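Local structure of probable branched-chain amino acid ABC transporter, amino acid binding protein (Thermus thermophilus, 3LKB) at residues G4-T9 with K309-E314; E32-W37 with K269-K274; V298-R303 with V321-P326. The protein probably serves as the amino acid-binding component of an ABC transporter for branched-chain amino acids and binds valine. The protein carries 2 engineered substitutions. All coordinates share one frame; numbering follows the deposited sequence.

Interaction 1 of 3, residues G4-T9 with K309-E314; sequences GQQQVT and KRITNE
Ile311 meets Val8 and Gln6 of the first strand, and it is brought there by residues 309-312, which form the turn between helix 285-308 and helix 313-321, whose first residues close the segment. At Lys309 the chain leaves the first of these helices with a positive phi of 58°. Arg310 follows with its CB directed away from the strand, and its carbonyl O is hydrogen-bonded to Thr315 OG1. Ile311 comes next and turns its CB toward the strand. Its CG2, held anti to the backbone N, touches Val8 CG2 at 4.1 Å; this is branch against branch, the two side chains running obliquely past each other. The other branch points elsewhere: CD1 lies 4.3 Å from Gln6 NE2, a loose van der Waals approach with no hydrogen bond across the segments. Val8 faces the turn because the strand pleats, so that Gln6 and Val8 share one side while Gln7 between them takes the other. Their backbones are bonded to strand 47-55, Val8 to Val48 and Asn50, in the parallel beta pairing that opens the alpha/beta lobe of a periplasmic binding protein. Val47, Pro77 and Ile301 close in round Ile311 as well. Thr312 then N-caps helix 313-321: its OG1 accepts from Glu314 N at 2.8 Å, with an N-H...O angle of 153°. Asn313 starts the helix proper and sends ND2 to the carbonyl O of Arg98.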
loop_
_atom_site.group_PDB
_atom_site.type_symbol
_atom_site.label_atom_id
_atom_site.label_comp_id
_atom_site.label_asym_id
_atom_site.label_seq_id
_atom_site.Cartn_x
_atom_site.Cartn_y
_atom_site.Cartn_z
ATOM N N GLY A 4 0.641 -38.243 -9.709
ATOM C CA GLY A 4 -0.443 -37.505 -9.089
ATOM C C GLY A 4 -0.146 -36.031 -8.938
ATOM O O GLY A 4 0.868 -35.535 -9.437
ATOM N N GLN A 5 -1.024 -35.323 -8.253
ATOM C CA GLN A 5 -0.812 -33.920 -7.921
ATOM C C GLN A 5 0.392 -33.707 -7.010
ATOM O O GLN A 5 0.537 -34.389 -6.001
ATOM C CB GLN A 5 -2.048 -33.361 -7.213
ATOM C CG GLN A 5 -3.253 -32.999 -8.131
ATOM C CD GLN A 5 -4.478 -32.516 -7.316
ATOM O OE1 GLN A 5 -5.230 -31.638 -7.761
ATOM N NE2 GLN A 5 -4.668 -33.082 -6.115
ATOM N N GLN A 6 1.249 -32.758 -7.358
ATOM C CA GLN A 6 2.300 -32.286 -6.442
ATOM C C GLN A 6 2.157 -30.787 -6.129
ATOM O O GLN A 6 1.580 -30.008 -6.898
ATOM C CB GLN A 6 3.686 -32.579 -7.005
ATOM C CG GLN A 6 3.950 -31.837 -8.301
ATOM C CD GLN A 6 5.303 -32.165 -8.892
ATOM O OE1 GLN A 6 6.346 -31.880 -8.294
ATOM N NE2 GLN A 6 5.295 -32.784 -10.076
ATOM N N GLN A 7 2.676 -30.390 -4.975
ATOM C CA GLN A 7 2.662 -28.992 -4.596
ATOM C C GLN A 7 3.959 -28.290 -5.051
ATOM O O GLN A 7 5.089 -28.795 -4.812
ATOM C CB GLN A 7 2.459 -28.853 -3.091
ATOM C CG GLN A 7 2.263 -27.405 -2.683
ATOM C CD GLN A 7 1.904 -27.244 -1.223
ATOM O OE1 GLN A 7 0.876 -26.620 -0.905
ATOM N NE2 GLN A 7 2.746 -27.784 -0.319
ATOM N N VAL A 8 3.772 -27.145 -5.714
ATOM C CA VAL A 8 4.870 -26.280 -6.102
ATOM C C VAL A 8 4.662 -24.798 -5.645
ATOM O O VAL A 8 3.615 -24.163 -5.906
ATOM C CB VAL A 8 5.161 -26.355 -7.630
ATOM C CG1 VAL A 8 6.103 -25.217 -8.060
ATOM C CG2 VAL A 8 5.739 -27.725 -8.016
ATOM N N THR A 9 5.675 -24.274 -4.957
ATOM C CA THR A 9 5.628 -22.937 -4.443
ATOM C C THR A 9 6.163 -21.876 -5.383
ATOM O O THR A 9 7.286 -21.950 -5.926
ATOM C CB THR A 9 6.266 -22.827 -3.102
ATOM O OG1 THR A 9 5.486 -23.620 -2.182
ATOM C CG2 THR A 9 6.233 -21.344 -2.645
ATOM N N LYS A 309 9.371 -34.222 -16.468
ATOM C CA LYS A 309 8.397 -34.777 -15.536
ATOM C C LYS A 309 8.883 -34.639 -14.064
ATOM O O LYS A 309 8.468 -35.358 -13.158
ATOM C CB LYS A 309 7.936 -36.191 -16.013
ATOM C CG LYS A 309 7.710 -37.286 -14.944
ATOM C CD LYS A 309 6.258 -37.303 -14.342
ATOM C CE LYS A 309 6.060 -38.457 -13.303
ATOM N NZ LYS A 309 6.171 -39.860 -13.859
ATOM N N ARG A 310 9.758 -33.679 -13.841
ATOM C CA ARG A 310 10.220 -33.321 -12.504
ATOM C C ARG A 310 10.426 -31.814 -12.511
ATOM O O ARG A 310 10.767 -31.239 -13.542
ATOM C CB ARG A 310 11.518 -34.054 -12.104
ATOM C CG ARG A 310 12.786 -33.516 -12.735
ATOM C CD ARG A 310 14.091 -34.085 -12.110
ATOM N NE ARG A 310 14.706 -35.115 -12.965
ATOM C CZ ARG A 310 15.736 -34.928 -13.813
ATOM N NH1 ARG A 310 16.333 -33.740 -13.946
ATOM N NH2 ARG A 310 16.197 -35.957 -14.535
ATOM N N ILE A 311 10.191 -31.177 -11.374
ATOM C CA ILE A 311 10.241 -29.748 -11.294
ATOM C C ILE A 311 11.266 -29.359 -10.248
ATOM O O ILE A 311 11.024 -29.491 -9.029
ATOM C CB ILE A 311 8.836 -29.137 -11.022
ATOM C CG1 ILE A 311 7.994 -29.153 -12.317
ATOM C CG2 ILE A 311 8.933 -27.716 -10.521
ATOM C CD1 ILE A 311 6.520 -29.224 -12.060
ATOM N N THR A 312 12.397 -28.857 -10.736
ATOM C CA THR A 312 13.501 -28.399 -9.897
ATOM C C THR A 312 14.155 -27.112 -10.455
ATOM O O THR A 312 13.883 -26.691 -11.597
ATOM C CB THR A 312 14.577 -29.499 -9.679
ATOM O OG1 THR A 312 15.860 -28.935 -9.936
ATOM C CG2 THR A 312 14.478 -30.532 -10.690
ATOM N N ASN A 313 14.998 -26.489 -9.634
ATOM C CA ASN A 313 15.773 -25.348 -10.087
ATOM C C ASN A 313 16.541 -25.661 -11.374
ATOM O O ASN A 313 16.737 -24.777 -12.236
ATOM C CB ASN A 313 16.720 -24.818 -9.000
ATOM C CG ASN A 313 17.683 -25.906 -8.454
ATOM O OD1 ASN A 313 17.358 -27.085 -8.428
ATOM N ND2 ASN A 313 18.856 -25.493 -8.030
ATOM N N GLU A 314 16.987 -26.903 -11.493
ATOM C CA GLU A 314 17.723 -27.307 -12.691
ATOM C C GLU A 314 16.832 -27.470 -13.910
ATOM O O GLU A 314 17.154 -26.966 -14.977
ATOM C CB GLU A 314 18.558 -28.560 -12.435
ATOM C CG GLU A 314 19.735 -28.289 -11.471
ATOM C CD GLU A 314 20.231 -29.565 -10.763
ATOM O OE1 GLU A 314 20.651 -30.536 -11.447
ATOM O OE2 GLU A 314 20.186 -29.595 -9.510
#

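Interaction 2 of 3, residues E32-W37 with K269-K274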
loop_
_atom_site.group_PDB
_atom_site.type_symbol
_atom_site.label_atom_id
_atom_site.label_comp_id
_atom_site.label_asym_id
_atom_site.label_seq_id
_atom_site.Cartn_x
_atom_site.Cartn_y
_atom_site.Cartn_z
ATOM N N GLU A 32 0.029 -13.014 -7.387
ATOM C CA GLU A 32 -0.901 -13.806 -6.628
ATOM C C GLU A 32 -2.061 -14.202 -7.523
ATOM O O GLU A 32 -2.462 -15.351 -7.527
ATOM C CB GLU A 32 -1.418 -13.034 -5.432
ATOM C CG GLU A 32 -2.286 -13.893 -4.550
ATOM C CD GLU A 32 -2.593 -13.259 -3.193
ATOM O OE1 GLU A 32 -1.687 -12.617 -2.578
ATOM O OE2 GLU A 32 -3.756 -13.423 -2.746
ATOM N N ASP A 33 -2.576 -13.245 -8.297
ATOM C CA ASP A 33 -3.708 -13.512 -9.186
ATOM C C ASP A 33 -3.439 -14.550 -10.288
ATOM O O ASP A 33 -4.256 -15.452 -10.514
ATOM C CB ASP A 33 -4.266 -12.207 -9.785
ATOM C CG ASP A 33 -4.968 -11.384 -8.735
ATOM O OD1 ASP A 33 -5.088 -11.929 -7.617
ATOM O OD2 ASP A 33 -5.357 -10.219 -8.986
ATOM N N TYR A 34 -2.313 -14.392 -10.927
ATOM C CA TYR A 34 -1.946 -15.284 -12.009
ATOM C C TYR A 34 -1.762 -16.708 -11.494
ATOM O O TYR A 34 -2.193 -17.682 -12.124
ATOM C CB TYR A 34 -0.660 -14.790 -12.639
ATOM C CG TYR A 34 -0.459 -15.490 -13.943
ATOM C CD1 TYR A 34 -1.184 -15.082 -15.022
ATOM C CD2 TYR A 34 0.428 -16.546 -14.011
ATOM C CE1 TYR A 34 -1.057 -15.734 -16.218
ATOM C CE2 TYR A 34 0.553 -17.215 -15.205
ATOM C CZ TYR A 34 -0.187 -16.809 -16.286
ATOM O OH TYR A 34 -0.076 -17.491 -17.462
ATOM N N CYS A 35 -1.097 -16.805 -10.334
ATOM C CA CYS A 35 -0.856 -18.089 -9.726
ATOM C C CYS A 35 -2.178 -18.762 -9.384
ATOM O O CYS A 35 -2.320 -19.990 -9.494
ATOM C CB CYS A 35 -0.010 -17.935 -8.476
ATOM S SG CYS A 35 0.596 -19.503 -7.780
ATOM N N LYS A 36 -3.141 -17.913 -8.994
ATOM C CA LYS A 36 -4.494 -18.332 -8.651
ATOM C C LYS A 36 -5.190 -18.863 -9.884
ATOM O O LYS A 36 -5.824 -19.916 -9.869
ATOM C CB LYS A 36 -5.269 -17.132 -8.119
ATOM C CG LYS A 36 -6.346 -17.498 -7.114
ATOM C CD LYS A 36 -6.234 -16.680 -5.838
ATOM C CE LYS A 36 -5.070 -17.150 -4.985
ATOM N NZ LYS A 36 -4.993 -16.396 -3.696
ATOM N N TRP A 37 -5.080 -18.090 -10.989
ATOM C CA TRP A 37 -5.567 -18.486 -12.310
ATOM C C TRP A 37 -4.884 -19.761 -12.867
ATOM O O TRP A 37 -5.541 -20.601 -13.437
ATOM C CB TRP A 37 -5.449 -17.318 -13.307
ATOM C CG TRP A 37 -6.240 -17.466 -14.582
ATOM C CD1 TRP A 37 -7.590 -17.224 -14.755
ATOM C CD2 TRP A 37 -5.736 -17.804 -15.870
ATOM N NE1 TRP A 37 -7.952 -17.411 -16.079
ATOM C CE2 TRP A 37 -6.831 -17.780 -16.778
ATOM C CE3 TRP A 37 -4.470 -18.142 -16.350
ATOM C CZ2 TRP A 37 -6.695 -18.110 -18.132
ATOM C CZ3 TRP A 37 -4.325 -18.461 -17.731
ATOM C CH2 TRP A 37 -5.435 -18.445 -18.599
ATOM N N LYS A 269 -7.126 -8.240 -17.782
ATOM C CA LYS A 269 -8.447 -7.668 -17.517
ATOM C C LYS A 269 -9.414 -8.713 -16.958
ATOM O O LYS A 269 -10.020 -8.533 -15.882
ATOM C CB LYS A 269 -9.026 -7.073 -18.815
ATOM C CG LYS A 269 -8.851 -5.557 -19.073
ATOM C CD LYS A 269 -7.540 -5.014 -18.565
ATOM C CE LYS A 269 -6.839 -4.052 -19.574
ATOM N NZ LYS A 269 -7.697 -3.364 -20.644
ATOM N N GLU A 270 -9.485 -9.838 -17.657
ATOM C CA GLU A 270 -10.289 -10.971 -17.264
ATOM C C GLU A 270 -9.908 -11.467 -15.869
ATOM O O GLU A 270 -10.780 -11.639 -15.010
ATOM C CB GLU A 270 -10.156 -12.105 -18.299
ATOM C CG GLU A 270 -10.828 -13.424 -17.863
ATOM C CD GLU A 270 -10.785 -14.593 -18.904
ATOM O OE1 GLU A 270 -10.171 -14.503 -20.002
ATOM O OE2 GLU A 270 -11.383 -15.651 -18.577
ATOM N N ILE A 271 -8.615 -11.674 -15.641
ATOM C CA ILE A 271 -8.153 -12.152 -14.340
ATOM C C ILE A 271 -8.419 -11.097 -13.261
ATOM O O ILE A 271 -8.924 -11.375 -12.161
ATOM C CB ILE A 271 -6.666 -12.574 -14.414
ATOM C CG1 ILE A 271 -6.528 -13.887 -15.224
ATOM C CG2 ILE A 271 -6.063 -12.689 -13.034
ATOM C CD1 ILE A 271 -5.064 -14.334 -15.443
ATOM N N GLY A 272 -8.124 -9.853 -13.597
ATOM C CA GLY A 272 -8.371 -8.790 -12.641
ATOM C C GLY A 272 -9.822 -8.716 -12.203
ATOM O O GLY A 272 -10.092 -8.554 -11.039
ATOM N N ARG A 273 -10.760 -8.806 -13.131
ATOM C CA ARG A 273 -12.152 -8.703 -12.740
ATOM C C ARG A 273 -12.560 -9.928 -11.946
ATOM O O ARG A 273 -13.179 -9.818 -10.867
ATOM C CB ARG A 273 -13.077 -8.388 -13.928
ATOM C CG ARG A 273 -13.309 -9.483 -14.958
ATOM C CD ARG A 273 -14.506 -10.458 -14.602
ATOM N NE ARG A 273 -15.775 -9.766 -14.284
ATOM C CZ ARG A 273 -16.736 -9.454 -15.164
ATOM N NH1 ARG A 273 -16.613 -9.754 -16.461
ATOM N NH2 ARG A 273 -17.839 -8.834 -14.738
ATOM N N LYS A 274 -12.099 -11.083 -12.415
ATOM C CA LYS A 274 -12.406 -12.329 -11.774
ATOM C C LYS A 274 -12.208 -12.235 -10.287
ATOM O O LYS A 274 -13.101 -12.641 -9.565
ATOM C CB LYS A 274 -11.580 -13.472 -12.360
ATOM C CG LYS A 274 -11.910 -14.850 -11.755
ATOM C CD LYS A 274 -12.077 -15.967 -12.826
ATOM C CE LYS A 274 -12.154 -17.369 -12.184
ATOM N NZ LYS A 274 -13.125 -17.487 -11.005
#
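Ile271 pushes its CD1 onto the indole of Trp37, and the tight part of this helix-helix contact is built round that methyl. CD1 stands 3.7 Å from the centroid of the five-membered ring and 23° off its normal, a CH-pi contact over one face, offset toward the rim of the indole, while CG1, over the same face, comes to 3.5 Å from Trp37 CD1. The indole is placed for this by its first torsion: CG lies anti to the backbone N (chi1 -164°), and the isoleucine chain meets it at about a right angle. On the other branch, Ile271 CG2 rests 3.7 Å from Asp33 CB. CD1 also reaches Tyr34, whose CD1 is 4.0 Å away at an oblique angle. One isoleucine thus fits among three side chains of a single helix, and the axes, 10.0 Å apart, cross at 93°. Helix 263-274 comes after strand 250-253, the fifth strand of the second lobe's sheet in chain order, and here it lies against helix 21-41 of the N-terminal lobe, a return familiar in periplasmic binding proteins. With an alanine here instead of Trp37 the indole face over Ile271 CD1 and CG1 is gone, and a gap would probably open between the two helices. Away from this core the fit slackens: Glu270 and Lys274 direct their CB toward the first helix but stay beyond touching distance, on the exposed side, and Lys274 NZ makes a long, weak ion pair with Glu40. Asp33 contributes its CB to the packing but turns its carboxylate to Arg277 and Tyr287, which satisfy OD2. With no hydrogen bond between the two segments, their cohesion comes from apolar surface and the indole face.

Interaction 3 of 3, residues V298-R303 with V321-P326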
loop_
_atom_site.group_PDB
_atom_site.type_symbol
_atom_site.label_atom_id
_atom_site.label_comp_id
_atom_site.label_asym_id
_atom_site.label_seq_id
_atom_site.Cartn_x
_atom_site.Cartn_y
_atom_site.Cartn_z
ATOM N N VAL A 298 5.511 -19.566 -14.447
ATOM C CA VAL A 298 4.593 -20.631 -14.673
ATOM C C VAL A 298 4.875 -21.300 -16.041
ATOM O O VAL A 298 4.827 -22.531 -16.173
ATOM C CB VAL A 298 3.130 -20.179 -14.530
ATOM C CG1 VAL A 298 2.172 -21.312 -15.017
ATOM C CG2 VAL A 298 2.871 -19.772 -13.088
ATOM N N GLU A 299 5.206 -20.544 -17.063
ATOM C CA GLU A 299 5.504 -21.274 -18.317
ATOM C C GLU A 299 6.782 -22.132 -18.242
ATOM O O GLU A 299 6.856 -23.173 -18.852
ATOM C CB GLU A 299 5.487 -20.331 -19.530
ATOM C CG GLU A 299 6.032 -20.921 -20.871
ATOM C CD GLU A 299 5.091 -21.909 -21.550
ATOM O OE1 GLU A 299 4.011 -22.152 -20.990
ATOM O OE2 GLU A 299 5.427 -22.446 -22.650
ATOM N N ALA A 300 7.796 -21.713 -17.503
ATOM C CA ALA A 300 9.006 -22.536 -17.417
ATOM C C ALA A 300 8.766 -23.796 -16.572
ATOM O O ALA A 300 9.312 -24.858 -16.910
ATOM C CB ALA A 300 10.155 -21.756 -16.868
ATOM N N ILE A 301 7.973 -23.720 -15.512
ATOM C CA ILE A 301 7.522 -24.876 -14.742
ATOM C C ILE A 301 6.764 -25.896 -15.613
ATOM O O ILE A 301 6.949 -27.069 -15.493
ATOM C CB ILE A 301 6.649 -24.489 -13.470
ATOM C CG1 ILE A 301 7.412 -23.754 -12.386
ATOM C CG2 ILE A 301 5.972 -25.641 -12.902
ATOM C CD1 ILE A 301 8.648 -23.370 -12.781
ATOM N N ARG A 302 5.925 -25.402 -16.486
ATOM C CA ARG A 302 5.178 -26.216 -17.399
ATOM C C ARG A 302 6.074 -26.943 -18.386
ATOM O O ARG A 302 5.910 -28.088 -18.609
ATOM C CB ARG A 302 4.090 -25.414 -18.136
ATOM C CG ARG A 302 3.165 -26.244 -18.931
ATOM C CD ARG A 302 2.330 -25.509 -19.893
ATOM N NE ARG A 302 3.118 -24.940 -20.923
ATOM C CZ ARG A 302 3.484 -25.537 -22.035
ATOM N NH1 ARG A 302 3.104 -26.747 -22.314
ATOM N NH2 ARG A 302 4.231 -24.890 -22.854
ATOM N N ARG A 303 7.023 -26.237 -18.947
ATOM C CA ARG A 303 7.996 -26.826 -19.814
ATOM C C ARG A 303 8.888 -27.810 -19.104
ATOM O O ARG A 303 9.151 -28.852 -19.591
ATOM C CB ARG A 303 8.772 -25.780 -20.565
ATOM C CG ARG A 303 8.024 -25.182 -21.674
ATOM C CD ARG A 303 8.493 -23.861 -21.919
ATOM N NE ARG A 303 7.769 -23.110 -22.896
ATOM C CZ ARG A 303 8.342 -22.478 -23.880
ATOM N NH1 ARG A 303 9.602 -22.623 -24.021
ATOM N NH2 ARG A 303 7.657 -21.755 -24.695
ATOM N N VAL A 321 16.351 -21.407 -20.653
ATOM C CA VAL A 321 17.431 -21.197 -21.637
ATOM C C VAL A 321 17.141 -21.879 -22.957
ATOM O O VAL A 321 17.855 -21.655 -23.926
ATOM C CB VAL A 321 18.860 -21.641 -21.136
ATOM C CG1 VAL A 321 19.260 -20.929 -19.851
ATOM C CG2 VAL A 321 18.932 -23.136 -20.893
ATOM N N GLY A 322 16.122 -22.728 -22.990
ATOM C CA GLY A 322 15.584 -23.238 -24.255
ATOM C C GLY A 322 14.406 -22.425 -24.806
ATOM O O GLY A 322 13.811 -22.802 -25.837
ATOM N N MET A 323 14.049 -21.326 -24.123
ATOM C CA MET A 323 12.874 -20.491 -24.482
ATOM C C MET A 323 13.266 -19.474 -25.553
ATOM O O MET A 323 13.340 -18.257 -25.279
ATOM C CB MET A 323 12.355 -19.788 -23.223
ATOM C CG MET A 323 10.910 -19.254 -23.210
ATOM S SD MET A 323 10.497 -18.479 -21.562
ATOM C CE MET A 323 9.832 -19.872 -20.706
ATOM N N ASN A 324 13.554 -19.972 -26.765
ATOM C CA ASN A 324 13.974 -19.124 -27.886
ATOM C C ASN A 324 13.572 -19.626 -29.262
ATOM O O ASN A 324 13.118 -20.771 -29.431
ATOM C CB ASN A 324 15.487 -18.907 -27.858
ATOM C CG ASN A 324 16.244 -20.201 -27.701
ATOM O OD1 ASN A 324 16.245 -21.050 -28.595
ATOM N ND2 ASN A 324 16.878 -20.365 -26.578
ATOM N N GLY A 325 13.730 -18.752 -30.250
ATOM C CA GLY A 325 13.279 -19.052 -31.622
ATOM C C GLY A 325 11.785 -19.295 -31.689
ATOM O O GLY A 325 11.007 -18.559 -31.108
ATOM N N PRO A 326 11.372 -20.314 -32.439
ATOM C CA PRO A 326 9.979 -20.779 -32.515
ATOM C C PRO A 326 9.497 -21.339 -31.172
ATOM O O PRO A 326 8.321 -21.636 -31.022
ATOM C CB PRO A 326 10.042 -21.969 -33.514
ATOM C CG PRO A 326 11.380 -21.914 -34.134
ATOM C CD PRO A 326 12.284 -21.066 -33.318
#
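Met323 sends its thioether chain from an inverse gamma turn, of which it is the centre, toward Glu299, Ala300 and Arg303 on helix 285-308 of this periplasmic binding protein. The turn lies in the loop after helix 313-321, and its closing bond, Asn324 N to Gly322 O, is weak. Although the Met323 CB does not aim at the helix, CG is anti to the backbone N (chi1 -160°) and the chain stays extended as far as SD before bending, so its end arrives where the CB does not. Arg303 comes across it at about a right angle. The methyl CE lies 4.2 Å above the guanidinium plane, offset toward the rim, and CG is 3.7 Å from Arg303 NH1. Beyond the arginine, CE touches Glu299 CG at 3.9 Å and stands more loosely against Ala300 CB. The methionine therefore lies beneath a charged group already engaged from other directions. Arg303 NH1 is hydrogen-bonded to the carbonyl O of Asn327, and its NE and NH2 turn to Glu299; the NE to OE2 separation is too short to be trusted as modelled, and the NH2 bond is weak. Met323 is itself fixed through its backbone to Phe345, which follows the sodium ligand Asp344 in sequence, and its side chain is about 9 Å from that ion. Glu299, bent at chi2, completes a salt-bridge network with both arginines. Arg302 holds it side-on with two nitrogens: NE gives a bond of 2.9 Å to OE1 from above the carboxylate plane, and NH2 gives one of 2.7 Å to OE2 from its syn side, tilted out of the carboxylate plane.

From the N terminus, strand 6-14 opens interaction 1, which closes only about 300 residues later at the turn 309-314. Inside that loop lies interaction 2: helix 21-41 waits until the chain has laid down most of the second lobe's sheet and come back as helix 263-274. Interaction 3 starts afterwards, on helix 285-308, and closes beyond helix 313-321, so it crosses interaction 1 and stands in series with interaction 2. Helix 285-308 connects all three, since Ile301 CG2 is 3.7 Å from Ile311 CD1 of interaction 1 and Val298 CB is 4.0 Å from Tyr34 CE2 of interaction 2. Late chain segments are thereby tied to the first strand and first helix.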